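Local coordinates for amidohydrolase 3 domain-containing protein (Bacillus thuringiensis serovar konkukian, PDB 3GGM) that probably belongs to an enzyme that hydrolyses carbon-nitrogen bonds other than peptide bonds, of which this chain is the N-terminal, beta-rich fragment, at residues A[5-10]-A[40-45]; A[12-17]-A[56-61]; A[1-6]-A[47-52]. All blocks are in the same frame, centred on the assembly; numbering follows the deposited sequence.

Interaction 1 of 3, residues A[5-10]-A[40-45]; sequences DMILYN and ELLNSA
Leu41 meets Ile7 where a loop with helical backbone angles is laid across one face of strand 6-9. The main contribution of Leu41 is its carbonyl: Leu41 O lies 3.5 Å from Ile7 CD1, the far end of the isoleucine. Its side chain packs on Ala27 of the adjoining strand 22-29. Leu42 follows, touching both Ile7 and Tyr9, and its two methyls divide the work. CD1 stands over the centre of the Tyr9 ring, 3.8 Å from the centroid and only 11° off the ring normal, a CH-pi contact on the face, while Leu42 CD2 reaches Ile7 CG2 at 3.8 Å. The tyrosine presents its ring in this way because CG lies between the backbone N and the carbonyl carbon (chi1 65°). In the fold, the connection between strands 32-37 and 50-53 turns back against the sheet here and covers Ile7 and Tyr9 with apolar side chains. On the reverse face Leu8 points away from the loop and packs on Ile26, Ile28 and His69 of a second subunit. Farther along the loop, Ser44 OG donates to Leu41 O over 2.7 Å in the carbonyl plane. Ser44 N donates to the same oxygen, so the apolar methyl of Ile7 rests beside a polar atom whose hydrogen bonding is met. Ser44 OG itself passes 3.9 Å from Ile7 CD1. Ala45 ends the segment with its methyl CB 3.7 Å from Ile7 CD1.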
ATOM      1  N   ASP A   5     -15.051 -19.472  -4.063  1.00 33.61           N
ATOM      2  CA  ASP A   5     -14.653 -19.329  -5.457  1.00 34.87           C
ATOM      3  C   ASP A   5     -13.138 -19.363  -5.571  1.00 34.51           C
ATOM      4  O   ASP A   5     -12.589 -19.814  -6.576  1.00 36.54           O
ATOM      5  CB  ASP A   5     -15.164 -18.010  -6.042  1.00 37.27           C
ATOM      6  CG  ASP A   5     -16.672 -17.890  -5.978  1.00 38.97           C
ATOM      7  OD1 ASP A   5     -17.357 -18.923  -6.153  1.00 40.89           O
ATOM      8  OD2 ASP A   5     -17.167 -16.763  -5.764  1.00 41.24           O
ATOM      9  N   MET A   6     -12.467 -18.902  -4.523  1.00 34.61           N
ATOM     10  CA  MET A   6     -11.012 -18.847  -4.515  1.00 33.47           C
ATOM     11  C   MET A   6     -10.446 -19.196  -3.144  1.00 31.50           C
ATOM     12  O   MET A   6     -11.041 -18.874  -2.121  1.00 28.65           O
ATOM     13  CB  MET A   6     -10.569 -17.435  -4.915  1.00 35.53           C
ATOM     14  CG  MET A   6      -9.119 -17.103  -4.614  1.00 38.91           C
ATOM     15  SD  MET A   6      -7.951 -17.971  -5.669  1.00 43.51           S
ATOM     16  CE  MET A   6      -8.177 -17.028  -7.213  1.00 43.28           C
ATOM     17  N   ILE A   7      -9.292 -19.856  -3.140  1.00 29.60           N
ATOM     18  CA  ILE A   7      -8.610 -20.221  -1.906  1.00 28.59           C
ATOM     19  C   ILE A   7      -7.116 -19.994  -2.091  1.00 27.33           C
ATOM     20  O   ILE A   7      -6.486 -20.641  -2.922  1.00 26.44           O
ATOM     21  CB  ILE A   7      -8.821 -21.701  -1.536  1.00 29.34           C
ATOM     22  CG1 ILE A   7     -10.286 -21.945  -1.165  1.00 31.76           C
ATOM     23  CG2 ILE A   7      -7.894 -22.080  -0.381  1.00 30.60           C
ATOM     24  CD1 ILE A   7     -10.583 -23.367  -0.730  1.00 30.81           C
ATOM     25  N   LEU A   8      -6.564 -19.042  -1.345  1.00 24.97           N
ATOM     26  CA  LEU A   8      -5.138 -18.772  -1.417  1.00 24.39           C
ATOM     27  C   LEU A   8      -4.576 -19.433  -0.170  1.00 23.04           C
ATOM     28  O   LEU A   8      -5.055 -19.165   0.933  1.00 23.16           O
ATOM     29  CB  LEU A   8      -4.857 -17.269  -1.379  1.00 24.87           C
ATOM     30  CG  LEU A   8      -5.373 -16.397  -2.530  1.00 26.54           C
ATOM     31  CD1 LEU A   8      -6.859 -16.123  -2.351  1.00 28.53           C
ATOM     32  CD2 LEU A   8      -4.617 -15.081  -2.536  1.00 26.97           C
ATOM     33  N   TYR A   9      -3.585 -20.305  -0.337  1.00 21.91           N
ATOM     34  CA  TYR A   9      -2.996 -20.992   0.816  1.00 21.98           C
ATOM     35  C   TYR A   9      -1.471 -21.029   0.789  1.00 21.37           C
ATOM     36  O   TYR A   9      -0.840 -20.588  -0.172  1.00 18.21           O
ATOM     37  CB  TYR A   9      -3.527 -22.422   0.913  1.00 21.09           C
ATOM     38  CG  TYR A   9      -3.108 -23.289  -0.254  1.00 22.63           C
ATOM     39  CD1 TYR A   9      -3.671 -23.117  -1.518  1.00 22.41           C
ATOM     40  CD2 TYR A   9      -2.100 -24.241  -0.103  1.00 21.92           C
ATOM     41  CE1 TYR A   9      -3.233 -23.880  -2.615  1.00 23.62           C
ATOM     42  CE2 TYR A   9      -1.658 -25.003  -1.183  1.00 24.66           C
ATOM     43  CZ  TYR A   9      -2.224 -24.819  -2.433  1.00 24.09           C
ATOM     44  OH  TYR A   9      -1.764 -25.572  -3.490  1.00 26.13           O
ATOM     45  N   ASN A  10      -0.898 -21.569   1.862  1.00 20.07           N
ATOM     46  CA  ASN A  10       0.545 -21.690   2.037  1.00 20.13           C
ATOM     47  C   ASN A  10       1.270 -20.347   1.936  1.00 20.81           C
ATOM     48  O   ASN A  10       2.338 -20.231   1.311  1.00 19.58           O
ATOM     49  CB  ASN A  10       1.116 -22.697   1.030  1.00 20.01           C
ATOM     50  CG  ASN A  10       2.587 -22.963   1.249  1.00 20.39           C
ATOM     51  OD1 ASN A  10       3.033 -23.113   2.382  1.00 18.99           O
ATOM     52  ND2 ASN A  10       3.352 -23.040   0.157  1.00 19.15           N
ATOM     53  N   GLU A  40      -6.303 -26.712   5.792  1.00 26.96           N
ATOM     54  CA  GLU A  40      -7.532 -27.503   5.953  1.00 28.16           C
ATOM     55  C   GLU A  40      -8.649 -26.852   5.131  1.00 28.99           C
ATOM     56  O   GLU A  40      -9.616 -27.505   4.759  1.00 31.11           O
ATOM     57  CB  GLU A  40      -7.963 -27.626   7.430  1.00 26.72           C
ATOM     58  CG  GLU A  40      -8.398 -26.333   8.122  1.00 27.25           C
ATOM     59  CD  GLU A  40      -7.231 -25.417   8.457  1.00 27.22           C
ATOM     60  OE1 GLU A  40      -6.068 -25.807   8.216  1.00 28.42           O
ATOM     61  OE2 GLU A  40      -7.478 -24.303   8.966  1.00 26.79           O
ATOM     62  N   LEU A  41      -8.501 -25.563   4.837  1.00 29.70           N
ATOM     63  CA  LEU A  41      -9.483 -24.845   4.034  1.00 28.92           C
ATOM     64  C   LEU A  41      -9.658 -25.510   2.664  1.00 29.55           C
ATOM     65  O   LEU A  41     -10.727 -25.427   2.049  1.00 25.33           O
ATOM     66  CB  LEU A  41      -9.051 -23.390   3.839  1.00 28.96           C
ATOM     67  CG  LEU A  41      -9.730 -22.301   4.678  1.00 31.07           C
ATOM     68  CD1 LEU A  41      -9.633 -22.615   6.160  1.00 29.79           C
ATOM     69  CD2 LEU A  41      -9.073 -20.948   4.352  1.00 27.87           C
ATOM     70  N   LEU A  42      -8.610 -26.172   2.184  1.00 28.94           N
ATOM     71  CA  LEU A  42      -8.694 -26.826   0.885  1.00 30.96           C
ATOM     72  C   LEU A  42      -9.725 -27.963   0.871  1.00 32.53           C
ATOM     73  O   LEU A  42     -10.160 -28.396  -0.193  1.00 34.03           O
ATOM     74  CB  LEU A  42      -7.313 -27.348   0.472  1.00 30.31           C
ATOM     75  CG  LEU A  42      -6.294 -26.256   0.145  1.00 27.50           C
ATOM     76  CD1 LEU A  42      -4.873 -26.848   0.030  1.00 27.87           C
ATOM     77  CD2 LEU A  42      -6.715 -25.578  -1.162  1.00 29.38           C
ATOM     78  N   ASN A  43     -10.124 -28.440   2.048  1.00 33.54           N
ATOM     79  CA  ASN A  43     -11.112 -29.513   2.120  1.00 35.98           C
ATOM     80  C   ASN A  43     -12.499 -29.016   1.728  1.00 35.89           C
ATOM     81  O   ASN A  43     -13.375 -29.810   1.374  1.00 35.94           O
ATOM     82  CB  ASN A  43     -11.173 -30.110   3.528  1.00 36.22           C
ATOM     83  CG  ASN A  43      -9.871 -30.757   3.944  1.00 37.50           C
ATOM     84  OD1 ASN A  43      -9.222 -31.425   3.142  1.00 37.12           O
ATOM     85  ND2 ASN A  43      -9.486 -30.570   5.203  1.00 37.97           N
ATOM     86  N   SER A  44     -12.693 -27.702   1.784  1.00 35.56           N
ATOM     87  CA  SER A  44     -13.982 -27.097   1.445  1.00 36.36           C
ATOM     88  C   SER A  44     -14.089 -26.796  -0.043  1.00 36.88           C
ATOM     89  O   SER A  44     -15.168 -26.487  -0.549  1.00 37.04           O
ATOM     90  CB  SER A  44     -14.167 -25.796   2.220  1.00 37.29           C
ATOM     91  OG  SER A  44     -13.317 -24.789   1.696  1.00 36.79           O
ATOM     92  N   ALA A  45     -12.965 -26.886  -0.742  1.00 37.03           N
ATOM     93  CA  ALA A  45     -12.925 -26.604  -2.169  1.00 39.88           C
ATOM     94  C   ALA A  45     -13.561 -27.698  -3.030  1.00 42.07           C
ATOM     95  O   ALA A  45     -13.690 -28.847  -2.609  1.00 41.21           O
ATOM     96  CB  ALA A  45     -11.478 -26.393  -2.604  1.00 38.17           C
TER

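Interaction 2 of 3, residues A[12-17]-A[56-61]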
ATOM      1  N   LYS A  12       1.488 -16.067   4.003  1.00 18.86           N
ATOM      2  CA  LYS A  12       1.511 -15.329   5.260  1.00 20.29           C
ATOM      3  C   LYS A  12       0.454 -14.260   5.066  1.00 21.76           C
ATOM      4  O   LYS A  12       0.601 -13.388   4.213  1.00 20.23           O
ATOM      5  CB  LYS A  12       2.879 -14.685   5.482  1.00 23.20           C
ATOM      6  CG  LYS A  12       4.023 -15.691   5.500  1.00 24.70           C
ATOM      7  CD  LYS A  12       5.365 -14.989   5.380  1.00 25.86           C
ATOM      8  CE  LYS A  12       6.509 -15.988   5.355  1.00 29.81           C
ATOM      9  NZ  LYS A  12       7.831 -15.307   5.191  1.00 30.44           N
ATOM     10  N   ILE A  13      -0.612 -14.341   5.854  1.00 22.75           N
ATOM     11  CA  ILE A  13      -1.715 -13.398   5.731  1.00 22.38           C
ATOM     12  C   ILE A  13      -2.105 -12.757   7.066  1.00 22.80           C
ATOM     13  O   ILE A  13      -2.543 -13.435   7.998  1.00 21.31           O
ATOM     14  CB  ILE A  13      -2.940 -14.107   5.133  1.00 22.14           C
ATOM     15  CG1 ILE A  13      -2.513 -14.922   3.907  1.00 23.63           C
ATOM     16  CG2 ILE A  13      -4.004 -13.084   4.763  1.00 22.44           C
ATOM     17  CD1 ILE A  13      -3.502 -15.989   3.481  1.00 20.85           C
ATOM     18  N   THR A  14      -1.946 -11.445   7.147  1.00 21.22           N
ATOM     19  CA  THR A  14      -2.291 -10.716   8.358  1.00 22.16           C
ATOM     20  C   THR A  14      -3.784 -10.432   8.449  1.00 21.83           C
ATOM     21  O   THR A  14      -4.405 -10.013   7.468  1.00 18.30           O
ATOM     22  CB  THR A  14      -1.550  -9.365   8.418  1.00 21.96           C
ATOM     23  OG1 THR A  14      -0.140  -9.608   8.450  1.00 24.79           O
ATOM     24  CG2 THR A  14      -1.959  -8.584   9.683  1.00 22.80           C
ATOM     25  N   THR A  15      -4.359 -10.667   9.623  1.00 22.12           N
ATOM     26  CA  THR A  15      -5.773 -10.387   9.825  1.00 24.15           C
ATOM     27  C   THR A  15      -5.876  -9.510  11.074  1.00 24.02           C
ATOM     28  O   THR A  15      -4.949  -9.463  11.894  1.00 24.64           O
ATOM     29  CB  THR A  15      -6.604 -11.673  10.041  1.00 24.33           C
ATOM     30  OG1 THR A  15      -6.583 -12.032  11.425  1.00 22.49           O
ATOM     31  CG2 THR A  15      -6.036 -12.834   9.202  1.00 24.00           C
ATOM     32  N   LEU A  16      -6.988  -8.807  11.220  1.00 23.85           N
ATOM     33  CA  LEU A  16      -7.156  -7.958  12.382  1.00 26.85           C
ATOM     34  C   LEU A  16      -7.953  -8.656  13.474  1.00 28.39           C
ATOM     35  O   LEU A  16      -8.600  -8.003  14.292  1.00 30.22           O
ATOM     36  CB  LEU A  16      -7.818  -6.629  11.988  1.00 23.79           C
ATOM     37  CG  LEU A  16      -6.973  -5.772  11.045  1.00 24.37           C
ATOM     38  CD1 LEU A  16      -7.671  -4.436  10.779  1.00 20.65           C
ATOM     39  CD2 LEU A  16      -5.588  -5.549  11.662  1.00 23.82           C
ATOM     40  N   ASP A  17      -7.911  -9.987  13.471  1.00 29.50           N
ATOM     41  CA  ASP A  17      -8.582 -10.783  14.495  1.00 29.92           C
ATOM     42  C   ASP A  17      -7.541 -10.975  15.592  1.00 29.70           C
ATOM     43  O   ASP A  17      -6.532 -11.644  15.386  1.00 28.11           O
ATOM     44  CB  ASP A  17      -9.002 -12.157  13.950  1.00 33.63           C
ATOM     45  CG  ASP A  17      -9.613 -13.065  15.033  1.00 35.17           C
ATOM     46  OD1 ASP A  17      -9.483 -12.760  16.242  1.00 36.44           O
ATOM     47  OD2 ASP A  17     -10.213 -14.098  14.672  1.00 37.33           O
ATOM     48  N   ARG A  56       4.588 -19.300   0.177  1.00 21.33           N
ATOM     49  CA  ARG A  56       5.075 -18.521   1.312  1.00 21.43           C
ATOM     50  C   ARG A  56       5.219 -17.020   1.118  1.00 21.35           C
ATOM     51  O   ARG A  56       5.884 -16.353   1.903  1.00 21.06           O
ATOM     52  CB  ARG A  56       6.378 -19.125   1.859  1.00 23.22           C
ATOM     53  CG  ARG A  56       6.143 -20.445   2.632  1.00 21.14           C
ATOM     54  CD  ARG A  56       5.578 -20.202   4.032  1.00 22.52           C
ATOM     55  NE  ARG A  56       6.617 -19.727   4.956  1.00 24.33           N
ATOM     56  CZ  ARG A  56       6.380 -19.221   6.162  1.00 26.38           C
ATOM     57  NH1 ARG A  56       5.133 -19.108   6.614  1.00 27.59           N
ATOM     58  NH2 ARG A  56       7.393 -18.835   6.928  1.00 28.35           N
ATOM     59  N   LYS A  57       4.599 -16.489   0.071  1.00 21.37           N
ATOM     60  CA  LYS A  57       4.613 -15.048  -0.163  1.00 23.95           C
ATOM     61  C   LYS A  57       3.597 -14.479   0.823  1.00 24.90           C
ATOM     62  O   LYS A  57       2.689 -15.191   1.264  1.00 22.99           O
ATOM     63  CB  LYS A  57       4.096 -14.698  -1.561  1.00 25.68           C
ATOM     64  CG  LYS A  57       4.923 -15.168  -2.731  1.00 28.03           C
ATOM     65  CD  LYS A  57       4.211 -14.807  -4.031  1.00 28.77           C
ATOM     66  CE  LYS A  57       5.044 -15.175  -5.245  1.00 30.30           C
ATOM     67  NZ  LYS A  57       5.227 -16.644  -5.376  1.00 32.34           N
ATOM     68  N   ARG A  58       3.734 -13.196   1.142  1.00 24.17           N
ATOM     69  CA  ARG A  58       2.791 -12.539   2.022  1.00 22.97           C
ATOM     70  C   ARG A  58       1.643 -12.087   1.145  1.00 23.17           C
ATOM     71  O   ARG A  58       1.875 -11.522   0.079  1.00 23.51           O
ATOM     72  CB  ARG A  58       3.424 -11.316   2.687  1.00 23.28           C
ATOM     73  CG  ARG A  58       2.428 -10.503   3.516  1.00 26.83           C
ATOM     74  CD  ARG A  58       3.137  -9.392   4.302  1.00 31.37           C
ATOM     75  NE  ARG A  58       4.106  -9.930   5.260  1.00 33.65           N
ATOM     76  CZ  ARG A  58       3.785 -10.625   6.349  1.00 35.02           C
ATOM     77  NH1 ARG A  58       2.515 -10.878   6.638  1.00 33.79           N
ATOM     78  NH2 ARG A  58       4.739 -11.065   7.155  1.00 36.12           N
ATOM     79  N   ALA A  59       0.409 -12.338   1.571  1.00 22.57           N
ATOM     80  CA  ALA A  59      -0.748 -11.915   0.785  1.00 22.91           C
ATOM     81  C   ALA A  59      -1.352 -10.665   1.433  1.00 24.44           C
ATOM     82  O   ALA A  59      -1.583 -10.632   2.641  1.00 23.87           O
ATOM     83  CB  ALA A  59      -1.777 -13.034   0.719  1.00 21.73           C
ATOM     84  N   ILE A  60      -1.592  -9.633   0.630  1.00 24.34           N
ATOM     85  CA  ILE A  60      -2.154  -8.386   1.137  1.00 26.23           C
ATOM     86  C   ILE A  60      -3.333  -7.922   0.265  1.00 25.32           C
ATOM     87  O   ILE A  60      -3.297  -8.038  -0.960  1.00 23.49           O
ATOM     88  CB  ILE A  60      -1.061  -7.289   1.161  1.00 28.07           C
ATOM     89  CG1 ILE A  60       0.190  -7.829   1.862  1.00 28.11           C
ATOM     90  CG2 ILE A  60      -1.560  -6.068   1.904  1.00 30.44           C
ATOM     91  CD1 ILE A  60       1.432  -6.965   1.693  1.00 31.65           C
ATOM     92  N   PRO A  61      -4.404  -7.411   0.889  1.00 25.65           N
ATOM     93  CA  PRO A  61      -5.529  -6.967   0.061  1.00 25.65           C
ATOM     94  C   PRO A  61      -5.085  -5.801  -0.833  1.00 23.91           C
ATOM     95  O   PRO A  61      -4.350  -4.928  -0.392  1.00 22.58           O
ATOM     96  CB  PRO A  61      -6.572  -6.532   1.095  1.00 26.29           C
ATOM     97  CG  PRO A  61      -6.220  -7.342   2.330  1.00 28.09           C
ATOM     98  CD  PRO A  61      -4.708  -7.248   2.323  1.00 26.92           C
TER
HETATM   99  O   HOH W   1       7.456 -14.153   2.595  1.00 44.39           O
HETATM  100  O   HOH W   2      -0.647  -9.922   5.029  1.00 24.82           O
HETATM  101  O   HOH W   3      -3.439  -9.173   4.750  1.00 39.71           O
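A parallel beta pairing joins strands 12-14 and 58-61; the axes of these short strands pass 4.8 Å apart at 35°. Its ladder has two direct bonds: Lys12 N donates to Lys57 O (3.1 Å), and Ala59 N donates to Lys12 O (2.8 Å). Past them the strands splay, and water continues the pairing: one molecule accepts from Thr14 N and donates to Ala59 O, and another donates to both Thr14 O and Ala59 O. On the face bearing Lys12 and Arg58, the lysine runs out extended, and its CE lies over the centre of the Arg56 guanidinium, 3.3 Å from CZ. Lys12 NZ and Arg56 NH2 are 4.0 Å apart despite their like charge, with a water linking NZ to Arg56 O. Lys12 CB covers one face of the Arg58 guanidinium, off centre; Arg58 NE forms a salt bridge to Asp65 of a third subunit, and nearby Thr14 OG1 is hydrogen-bonded to Glu22. The other face carries Ile13 CG1 against Ala59 CB at 3.8 Å, and both residues also touch Leu54. Strand 12-14 also pairs antiparallel with strand 22-29, while strand 58-61 adds a parallel strand from a second subunit, carrying the sheet across the interface.

Interaction 3 of 3, residues A[1-6]-A[47-52]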
ATOM      1  N   MET A   1     -24.872 -25.994   0.172  1.00 49.90           N
ATOM      2  CA  MET A   1     -23.469 -26.145   0.651  1.00 49.26           C
ATOM      3  C   MET A   1     -22.655 -24.921   0.240  1.00 48.85           C
ATOM      4  O   MET A   1     -22.790 -24.427  -0.881  1.00 49.33           O
ATOM      5  CB  MET A   1     -22.857 -27.415   0.057  1.00 50.08           C
ATOM      6  CG  MET A   1     -21.436 -27.701   0.483  1.00 50.74           C
ATOM      7  SD  MET A   1     -20.827 -29.186  -0.340  1.00 51.65           S
ATOM      8  CE  MET A   1     -20.570 -30.262   1.021  1.00 51.84           C
ATOM      9  N   ASN A   2     -21.813 -24.438   1.148  1.00 47.80           N
ATOM     10  CA  ASN A   2     -20.985 -23.260   0.892  1.00 46.67           C
ATOM     11  C   ASN A   2     -19.634 -23.611   0.272  1.00 44.74           C
ATOM     12  O   ASN A   2     -18.781 -24.212   0.927  1.00 45.76           O
ATOM     13  CB  ASN A   2     -20.742 -22.496   2.195  1.00 47.80           C
ATOM     14  CG  ASN A   2     -22.015 -22.265   2.981  1.00 48.68           C
ATOM     15  OD1 ASN A   2     -22.969 -21.672   2.478  1.00 50.53           O
ATOM     16  ND2 ASN A   2     -22.035 -22.732   4.227  1.00 49.37           N
ATOM     17  N   VAL A   3     -19.438 -23.216  -0.980  1.00 42.94           N
ATOM     18  CA  VAL A   3     -18.188 -23.486  -1.682  1.00 41.34           C
ATOM     19  C   VAL A   3     -17.527 -22.167  -2.080  1.00 39.97           C
ATOM     20  O   VAL A   3     -18.150 -21.322  -2.724  1.00 39.49           O
ATOM     21  CB  VAL A   3     -18.433 -24.324  -2.958  1.00 42.28           C
ATOM     22  CG1 VAL A   3     -17.110 -24.665  -3.612  1.00 42.66           C
ATOM     23  CG2 VAL A   3     -19.187 -25.595  -2.614  1.00 40.70           C
ATOM     24  N   PRO A   4     -16.254 -21.973  -1.697  1.00 38.22           N
ATOM     25  CA  PRO A   4     -15.551 -20.731  -2.043  1.00 36.46           C
ATOM     26  C   PRO A   4     -15.151 -20.678  -3.513  1.00 35.07           C
ATOM     27  O   PRO A   4     -14.931 -21.714  -4.140  1.00 34.39           O
ATOM     28  CB  PRO A   4     -14.334 -20.757  -1.122  1.00 35.93           C
ATOM     29  CG  PRO A   4     -14.027 -22.224  -1.033  1.00 37.98           C
ATOM     30  CD  PRO A   4     -15.410 -22.836  -0.850  1.00 38.09           C
ATOM     31  N   ASP A   5     -15.051 -19.472  -4.063  1.00 33.61           N
ATOM     32  CA  ASP A   5     -14.653 -19.329  -5.457  1.00 34.87           C
ATOM     33  C   ASP A   5     -13.138 -19.363  -5.571  1.00 34.51           C
ATOM     34  O   ASP A   5     -12.589 -19.814  -6.576  1.00 36.54           O
ATOM     35  CB  ASP A   5     -15.164 -18.010  -6.042  1.00 37.27           C
ATOM     36  CG  ASP A   5     -16.672 -17.890  -5.978  1.00 38.97           C
ATOM     37  OD1 ASP A   5     -17.357 -18.923  -6.153  1.00 40.89           O
ATOM     38  OD2 ASP A   5     -17.167 -16.763  -5.764  1.00 41.24           O
ATOM     39  N   MET A   6     -12.467 -18.902  -4.523  1.00 34.61           N
ATOM     40  CA  MET A   6     -11.012 -18.847  -4.515  1.00 33.47           C
ATOM     41  C   MET A   6     -10.446 -19.196  -3.144  1.00 31.50           C
ATOM     42  O   MET A   6     -11.041 -18.874  -2.121  1.00 28.65           O
ATOM     43  CB  MET A   6     -10.569 -17.435  -4.915  1.00 35.53           C
ATOM     44  CG  MET A   6      -9.119 -17.103  -4.614  1.00 38.91           C
ATOM     45  SD  MET A   6      -7.951 -17.971  -5.669  1.00 43.51           S
ATOM     46  CE  MET A   6      -8.177 -17.028  -7.213  1.00 43.28           C
ATOM     47  N   GLU A  47     -14.234 -28.664  -7.591  1.00 51.69           N
ATOM     48  CA  GLU A  47     -13.763 -28.421  -8.952  1.00 53.02           C
ATOM     49  C   GLU A  47     -13.781 -26.948  -9.372  1.00 52.75           C
ATOM     50  O   GLU A  47     -12.866 -26.476 -10.048  1.00 53.90           O
ATOM     51  CB  GLU A  47     -14.611 -29.237  -9.937  1.00 55.33           C
ATOM     52  CG  GLU A  47     -14.558 -30.747  -9.714  1.00 58.36           C
ATOM     53  CD  GLU A  47     -13.347 -31.400 -10.363  1.00 60.12           C
ATOM     54  OE1 GLU A  47     -13.269 -31.402 -11.616  1.00 60.55           O
ATOM     55  OE2 GLU A  47     -12.476 -31.912  -9.623  1.00 60.31           O
ATOM     56  N   LYS A  48     -14.816 -26.223  -8.961  1.00 51.78           N
ATOM     57  CA  LYS A  48     -14.961 -24.819  -9.325  1.00 50.71           C
ATOM     58  C   LYS A  48     -14.088 -23.823  -8.560  1.00 49.00           C
ATOM     59  O   LYS A  48     -13.779 -22.745  -9.067  1.00 49.84           O
ATOM     60  CB  LYS A  48     -16.427 -24.405  -9.190  1.00 51.74           C
ATOM     61  CG  LYS A  48     -17.369 -25.192 -10.088  1.00 53.64           C
ATOM     62  CD  LYS A  48     -18.772 -24.596 -10.080  1.00 54.07           C
ATOM     63  CE  LYS A  48     -19.705 -25.369 -11.003  1.00 53.40           C
ATOM     64  NZ  LYS A  48     -21.055 -24.735 -11.055  1.00 53.25           N
ATOM     65  N   THR A  49     -13.684 -24.176  -7.348  1.00 46.10           N
ATOM     66  CA  THR A  49     -12.880 -23.265  -6.548  1.00 43.93           C
ATOM     67  C   THR A  49     -11.471 -23.066  -7.092  1.00 42.02           C
ATOM     68  O   THR A  49     -10.733 -24.029  -7.292  1.00 41.24           O
ATOM     69  CB  THR A  49     -12.770 -23.756  -5.088  1.00 44.32           C
ATOM     70  OG1 THR A  49     -11.805 -24.808  -5.011  1.00 47.86           O
ATOM     71  CG2 THR A  49     -14.099 -24.296  -4.611  1.00 42.48           C
ATOM     72  N   LYS A  50     -11.104 -21.811  -7.340  1.00 41.34           N
ATOM     73  CA  LYS A  50      -9.760 -21.503  -7.817  1.00 41.22           C
ATOM     74  C   LYS A  50      -8.853 -21.550  -6.593  1.00 40.32           C
ATOM     75  O   LYS A  50      -9.195 -21.011  -5.541  1.00 39.78           O
ATOM     76  CB  LYS A  50      -9.687 -20.103  -8.436  1.00 43.02           C
ATOM     77  CG  LYS A  50     -10.415 -19.942  -9.760  1.00 46.23           C
ATOM     78  CD  LYS A  50     -11.868 -19.526  -9.567  1.00 49.81           C
ATOM     79  CE  LYS A  50     -11.972 -18.099  -9.031  1.00 50.08           C
ATOM     80  NZ  LYS A  50     -13.391 -17.654  -8.907  1.00 50.57           N
ATOM     81  N   LYS A  51      -7.706 -22.201  -6.720  1.00 39.16           N
ATOM     82  CA  LYS A  51      -6.783 -22.292  -5.600  1.00 38.28           C
ATOM     83  C   LYS A  51      -5.417 -21.752  -5.997  1.00 36.74           C
ATOM     84  O   LYS A  51      -4.907 -22.049  -7.073  1.00 37.07           O
ATOM     85  CB  LYS A  51      -6.686 -23.738  -5.109  1.00 38.17           C
ATOM     86  CG  LYS A  51      -6.614 -24.767  -6.215  1.00 41.85           C
ATOM     87  CD  LYS A  51      -6.642 -26.189  -5.664  1.00 40.49           C
ATOM     88  CE  LYS A  51      -7.956 -26.489  -4.961  1.00 41.64           C
ATOM     89  NZ  LYS A  51      -8.035 -27.910  -4.512  1.00 43.34           N
ATOM     90  N   ILE A  52      -4.841 -20.937  -5.124  1.00 33.53           N
ATOM     91  CA  ILE A  52      -3.544 -20.341  -5.395  1.00 30.77           C
ATOM     92  C   ILE A  52      -2.542 -20.638  -4.292  1.00 29.58           C
ATOM     93  O   ILE A  52      -2.709 -20.210  -3.151  1.00 29.53           O
ATOM     94  CB  ILE A  52      -3.645 -18.807  -5.530  1.00 31.11           C
ATOM     95  CG1 ILE A  52      -4.598 -18.438  -6.669  1.00 32.09           C
ATOM     96  CG2 ILE A  52      -2.264 -18.222  -5.772  1.00 29.50           C
ATOM     97  CD1 ILE A  52      -4.755 -16.944  -6.866  1.00 34.34           C
TER
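Met6 and Lys50 form a parallel beta bridge, their CA atoms 4.4 Å apart, where the lead-in to strand 6-9 comes alongside the start of strand 50-53. The touching parts run 38° from one another. One direct backbone hydrogen bond spans the two segments: Lys50 N donates to Asp5 O at 2.6 Å, with the donor standing 36° out of the carbonyl plane. A CA-H...O contact supplements it, Met6 CA lying 3.0 Å from Lys50 O. The side chain of Lys50 folds over the same Asp5 carbonyl, bent at chi2 and chi3, which brings Lys50 CD and CE each to 3.1 Å from Asp5 O. Lys50 NZ lies 3.4 Å from Asp5 CB. The aspartate carboxylate is engaged elsewhere, through OD2 with Asp30 N. Met6 crosses Lys50 at about a right angle and hooks round: Met6 CE meets Lys50 CB at 3.6 Å, Met6 SD lies 3.5 Å from Ile52 CG1, and Met6 CE is packed tightly against Ile52 CD1. The hydroxyl OG1 of Thr49 is bonded to Thr46 O. Asp5 and Met6 both face Ile28 of strand 22-29, a classic beta bulge where the chain enters strand 6-9, which lies in the mixed sheet between an antiparallel neighbour, 22-29, and a parallel one, 50-53.

In the fold
All three contacts are built on one mixed sheet. Interactions 1 and 3 start from the same chain segment, sharing Asp5 and Met6, with centres about 7 Å apart; Ile7 ties them, its N 2.7 Å from Lys50 O and its O 2.8 Å from Ile52 N, both probable hydrogen bonds. Interaction 2 lies farther off, its centre about 15 Å from that of interaction 1 and about 19 Å from that of interaction 3, on the opposite side of the chain's centre from the latter. Asn10 O to Arg56 N, 2.7 Å, probably bonds it to interaction 1. Strand 6-9 precedes 12-14 and 50-53 precedes 58-61, so the two parallel pairings keep the same order and their segments alternate along the chain.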